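Local structure of 2-hydroxyisobutyryl-CoA synthetase (Aquincola tertiaricarbonis, 6HDY) at residues Q301-M314 / Q321-T333. The protein is a CoA synthetase of the ANL superfamily, built on an AMP-binding enzyme domain with a smaller C-terminal domain. Residues are numbered along the deposited sequence; the frame is centred on the assembly and turned at random.
Sequences QDIIYTEVCDPANM and QRGTPVYTHLERT
I304 CG2 packs 3.8 Å from Y327 CB, while its CD1 runs alongside H329 and meets ring atom CD2 at 3.6 Å. These residues lie on neighbouring antiparallel strands, 304-310 and 322-329, in the antiparallel sheet of the large N-terminal part of this ANL-type enzyme, and they illustrate how strand pairing sorts side chains between two faces. T306 shares the face of I304 and Y327; its OG1 sits in the plane of the tyrosine ring, at the edge, 3.3 Å from CD1. The Y327 side chain also touches M278 and M281 and lies about 7 Å from the bound 8LQ. Across the sheet, V326 splits its branches: CG2 lies 4.0 Å from C309 SG, whereas CG1, anti to the backbone N (chi1 167°), reaches E307 OE1. Helix 85-91 covers this side through F88. Six backbone hydrogen bonds join the strands in reciprocal pairs, Y305 with T328, E307 with V326 and C309 with T324. The polar end of this face is E307, whose OE2 forms a salt bridge with R339 NH1; the backbone N of R339 also bonds T328 OG1. One water links the same two side chains, lying 2.7 Å from E307 OE1 and 2.7 Å from T328 OG1, and lies 2.8 Å from Y305 O.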
# COMPACT_ATOMS: atom_id res chain seq x y z
N GLN A 301 -24.66 6.65 -13.79
CA GLN A 301 -25.65 7.46 -13.08
C GLN A 301 -26.34 6.83 -11.87
O GLN A 301 -26.68 7.55 -10.94
CB GLN A 301 -26.71 7.97 -14.08
CG GLN A 301 -26.17 8.99 -15.10
CD GLN A 301 -25.59 10.25 -14.48
OE1 GLN A 301 -24.50 10.26 -13.90
NE2 GLN A 301 -26.29 11.37 -14.65
N ASP A 302 -26.58 5.50 -11.90
CA ASP A 302 -27.22 4.78 -10.79
C ASP A 302 -26.25 4.42 -9.66
O ASP A 302 -26.67 3.84 -8.64
CB ASP A 302 -27.99 3.55 -11.29
CG ASP A 302 -27.15 2.66 -12.16
OD1 ASP A 302 -26.94 3.01 -13.34
OD2 ASP A 302 -26.66 1.63 -11.65
N ILE A 303 -24.95 4.73 -9.84
CA ILE A 303 -23.91 4.53 -8.81
C ILE A 303 -23.69 5.89 -8.11
O ILE A 303 -23.84 5.98 -6.90
CB ILE A 303 -22.60 3.89 -9.37
CG1 ILE A 303 -22.85 2.44 -9.88
CG2 ILE A 303 -21.48 3.93 -8.29
CD1 ILE A 303 -21.71 1.73 -10.62
N ILE A 304 -23.40 6.95 -8.89
CA ILE A 304 -23.23 8.34 -8.48
C ILE A 304 -23.89 9.18 -9.58
O ILE A 304 -23.63 8.96 -10.76
CB ILE A 304 -21.73 8.74 -8.25
CG1 ILE A 304 -21.20 8.16 -6.92
CG2 ILE A 304 -21.46 10.29 -8.37
CD1 ILE A 304 -19.69 8.17 -6.80
N TYR A 305 -24.71 10.15 -9.18
CA TYR A 305 -25.39 11.05 -10.10
C TYR A 305 -24.48 12.21 -10.52
O TYR A 305 -24.17 13.09 -9.71
CB TYR A 305 -26.73 11.53 -9.48
CG TYR A 305 -27.52 12.48 -10.35
CD1 TYR A 305 -27.84 12.16 -11.67
CD2 TYR A 305 -27.95 13.71 -9.85
CE1 TYR A 305 -28.57 13.03 -12.47
CE2 TYR A 305 -28.69 14.59 -10.65
CZ TYR A 305 -29.00 14.25 -11.95
OH TYR A 305 -29.73 15.12 -12.72
N THR A 306 -24.00 12.17 -11.77
CA THR A 306 -23.12 13.20 -12.33
C THR A 306 -23.98 14.27 -13.05
O THR A 306 -24.86 13.94 -13.86
CB THR A 306 -22.06 12.59 -13.28
OG1 THR A 306 -21.24 11.64 -12.59
CG2 THR A 306 -21.14 13.66 -13.93
N GLU A 307 -23.67 15.55 -12.77
CA GLU A 307 -24.28 16.71 -13.41
C GLU A 307 -23.17 17.57 -14.00
O GLU A 307 -22.24 17.94 -13.29
CB GLU A 307 -25.02 17.55 -12.38
CG GLU A 307 -26.14 16.86 -11.63
CD GLU A 307 -26.64 17.71 -10.48
OE1 GLU A 307 -26.00 17.68 -9.41
OE2 GLU A 307 -27.59 18.49 -10.69
N VAL A 308 -23.25 17.89 -15.29
CA VAL A 308 -22.23 18.76 -15.88
C VAL A 308 -22.87 20.15 -15.92
O VAL A 308 -23.86 20.39 -16.61
CB VAL A 308 -21.63 18.22 -17.19
CG1 VAL A 308 -20.73 19.24 -17.88
CG2 VAL A 308 -20.87 16.92 -16.91
N CYS A 309 -22.34 21.03 -15.07
CA CYS A 309 -22.96 22.31 -14.78
C CYS A 309 -22.19 23.54 -15.25
O CYS A 309 -20.96 23.53 -15.39
CB CYS A 309 -23.26 22.40 -13.28
SG CYS A 309 -24.30 21.04 -12.66
N ASP A 310 -22.94 24.63 -15.42
CA ASP A 310 -22.38 25.92 -15.73
C ASP A 310 -21.86 26.45 -14.36
O ASP A 310 -22.67 26.60 -13.44
CB ASP A 310 -23.48 26.82 -16.31
CG ASP A 310 -23.04 28.16 -16.85
OD1 ASP A 310 -21.97 28.65 -16.42
OD2 ASP A 310 -23.79 28.76 -17.65
N PRO A 311 -20.53 26.70 -14.21
CA PRO A 311 -19.99 27.18 -12.92
C PRO A 311 -20.54 28.52 -12.41
O PRO A 311 -20.29 28.88 -11.25
CB PRO A 311 -18.48 27.27 -13.17
CG PRO A 311 -18.23 26.36 -14.34
CD PRO A 311 -19.44 26.53 -15.20
N ALA A 312 -21.29 29.24 -13.26
CA ALA A 312 -21.90 30.52 -12.94
C ALA A 312 -23.20 30.35 -12.16
O ALA A 312 -23.54 31.23 -11.37
CB ALA A 312 -22.17 31.29 -14.22
N ASN A 313 -23.94 29.24 -12.36
CA ASN A 313 -25.23 29.04 -11.68
C ASN A 313 -25.47 27.62 -11.11
O ASN A 313 -26.53 27.38 -10.51
CB ASN A 313 -26.37 29.45 -12.62
CG ASN A 313 -26.44 28.68 -13.92
OD1 ASN A 313 -25.96 27.55 -14.06
ND2 ASN A 313 -27.08 29.27 -14.91
N MET A 314 -24.54 26.68 -11.35
CA MET A 314 -24.59 25.27 -10.91
C MET A 314 -25.81 24.49 -11.48
O MET A 314 -26.28 23.53 -10.86
CB MET A 314 -24.49 25.12 -9.37
CG MET A 314 -23.16 25.62 -8.81
SD MET A 314 -21.69 24.89 -9.58
CE MET A 314 -20.52 26.13 -9.17
N GLN A 321 -22.31 20.53 -24.78
CA GLN A 321 -21.70 21.71 -24.15
C GLN A 321 -20.74 21.33 -23.00
O GLN A 321 -20.87 20.26 -22.40
CB GLN A 321 -22.76 22.74 -23.73
CG GLN A 321 -22.28 24.19 -23.71
CD GLN A 321 -21.48 24.57 -24.94
OE1 GLN A 321 -21.99 24.54 -26.07
NE2 GLN A 321 -20.20 24.89 -24.75
N ARG A 322 -19.74 22.20 -22.76
CA ARG A 322 -18.71 22.05 -21.72
C ARG A 322 -19.21 22.62 -20.39
O ARG A 322 -19.97 23.59 -20.37
CB ARG A 322 -17.41 22.77 -22.15
CG ARG A 322 -16.62 22.09 -23.26
CD ARG A 322 -15.36 22.87 -23.60
NE ARG A 322 -14.41 22.07 -24.38
CZ ARG A 322 -13.08 22.24 -24.37
NH1 ARG A 322 -12.30 21.46 -25.11
NH2 ARG A 322 -12.53 23.17 -23.60
N GLY A 323 -18.75 22.03 -19.29
CA GLY A 323 -19.11 22.47 -17.95
C GLY A 323 -18.33 21.78 -16.85
O GLY A 323 -17.36 21.06 -17.12
N THR A 324 -18.74 21.99 -15.60
CA THR A 324 -18.05 21.39 -14.47
C THR A 324 -18.82 20.21 -13.86
O THR A 324 -19.99 20.37 -13.51
CB THR A 324 -17.64 22.44 -13.41
OG1 THR A 324 -16.75 21.81 -12.49
CG2 THR A 324 -18.82 23.05 -12.65
N PRO A 325 -18.18 19.05 -13.68
CA PRO A 325 -18.86 17.93 -13.01
C PRO A 325 -19.18 18.22 -11.53
O PRO A 325 -18.34 18.69 -10.75
CB PRO A 325 -17.87 16.77 -13.15
CG PRO A 325 -16.93 17.18 -14.29
CD PRO A 325 -16.82 18.66 -14.12
N VAL A 326 -20.44 17.97 -11.17
CA VAL A 326 -21.01 18.11 -9.82
C VAL A 326 -21.53 16.70 -9.54
O VAL A 326 -22.23 16.13 -10.39
CB VAL A 326 -22.10 19.22 -9.72
CG1 VAL A 326 -22.91 19.13 -8.42
CG2 VAL A 326 -21.49 20.61 -9.88
N TYR A 327 -21.12 16.11 -8.38
CA TYR A 327 -21.43 14.71 -8.08
C TYR A 327 -22.21 14.48 -6.81
O TYR A 327 -22.00 15.17 -5.82
CB TYR A 327 -20.14 13.88 -8.00
CG TYR A 327 -19.19 13.95 -9.17
CD1 TYR A 327 -19.41 13.18 -10.32
CD2 TYR A 327 -18.01 14.68 -9.10
CE1 TYR A 327 -18.49 13.16 -11.37
CE2 TYR A 327 -17.07 14.65 -10.13
CZ TYR A 327 -17.32 13.89 -11.27
OH TYR A 327 -16.42 13.88 -12.30
N THR A 328 -23.06 13.43 -6.84
CA THR A 328 -23.85 12.99 -5.69
C THR A 328 -23.81 11.46 -5.55
O THR A 328 -24.13 10.75 -6.50
CB THR A 328 -25.30 13.53 -5.74
OG1 THR A 328 -25.29 14.97 -5.80
CG2 THR A 328 -26.13 13.08 -4.53
N HIS A 329 -23.44 10.98 -4.34
CA HIS A 329 -23.45 9.57 -3.96
C HIS A 329 -24.88 9.05 -3.87
O HIS A 329 -25.72 9.67 -3.19
CB HIS A 329 -22.79 9.34 -2.56
CG HIS A 329 -21.29 9.35 -2.58
ND1 HIS A 329 -20.56 10.25 -1.82
CD2 HIS A 329 -20.43 8.55 -3.26
CE1 HIS A 329 -19.29 9.97 -2.07
NE2 HIS A 329 -19.17 8.97 -2.94
N LEU A 330 -25.15 7.89 -4.50
CA LEU A 330 -26.49 7.28 -4.35
C LEU A 330 -26.46 6.01 -3.46
O LEU A 330 -27.51 5.50 -3.08
CB LEU A 330 -27.11 6.97 -5.73
CG LEU A 330 -27.24 8.13 -6.73
CD1 LEU A 330 -27.86 7.65 -8.01
CD2 LEU A 330 -28.06 9.26 -6.14
N GLU A 331 -25.26 5.52 -3.11
CA GLU A 331 -25.06 4.28 -2.37
C GLU A 331 -24.01 4.40 -1.27
O GLU A 331 -23.19 3.48 -1.10
CB GLU A 331 -24.70 3.14 -3.35
CG GLU A 331 -25.82 2.75 -4.31
CD GLU A 331 -25.58 1.53 -5.18
OE1 GLU A 331 -24.41 1.12 -5.35
OE2 GLU A 331 -26.57 0.97 -5.69
N ARG A 332 -24.03 5.51 -0.50
CA ARG A 332 -23.08 5.72 0.61
C ARG A 332 -23.74 6.29 1.85
O ARG A 332 -24.50 7.25 1.77
CB ARG A 332 -21.87 6.58 0.18
CG ARG A 332 -20.83 5.78 -0.61
CD ARG A 332 -19.48 6.44 -0.66
NE ARG A 332 -18.85 6.65 0.66
CZ ARG A 332 -17.66 7.21 0.82
NH1 ARG A 332 -16.95 7.62 -0.23
NH2 ARG A 332 -17.17 7.38 2.05
N THR A 333 -23.44 5.70 3.01
CA THR A 333 -23.96 6.14 4.31
C THR A 333 -22.91 6.93 5.10
O THR A 333 -23.28 7.70 5.99
CB THR A 333 -24.48 4.94 5.11
OG1 THR A 333 -23.45 3.96 5.20
CG2 THR A 333 -25.76 4.34 4.51
O HOH W 1 -22.48 5.93 -4.30
O HOH W 2 -24.78 15.52 -8.43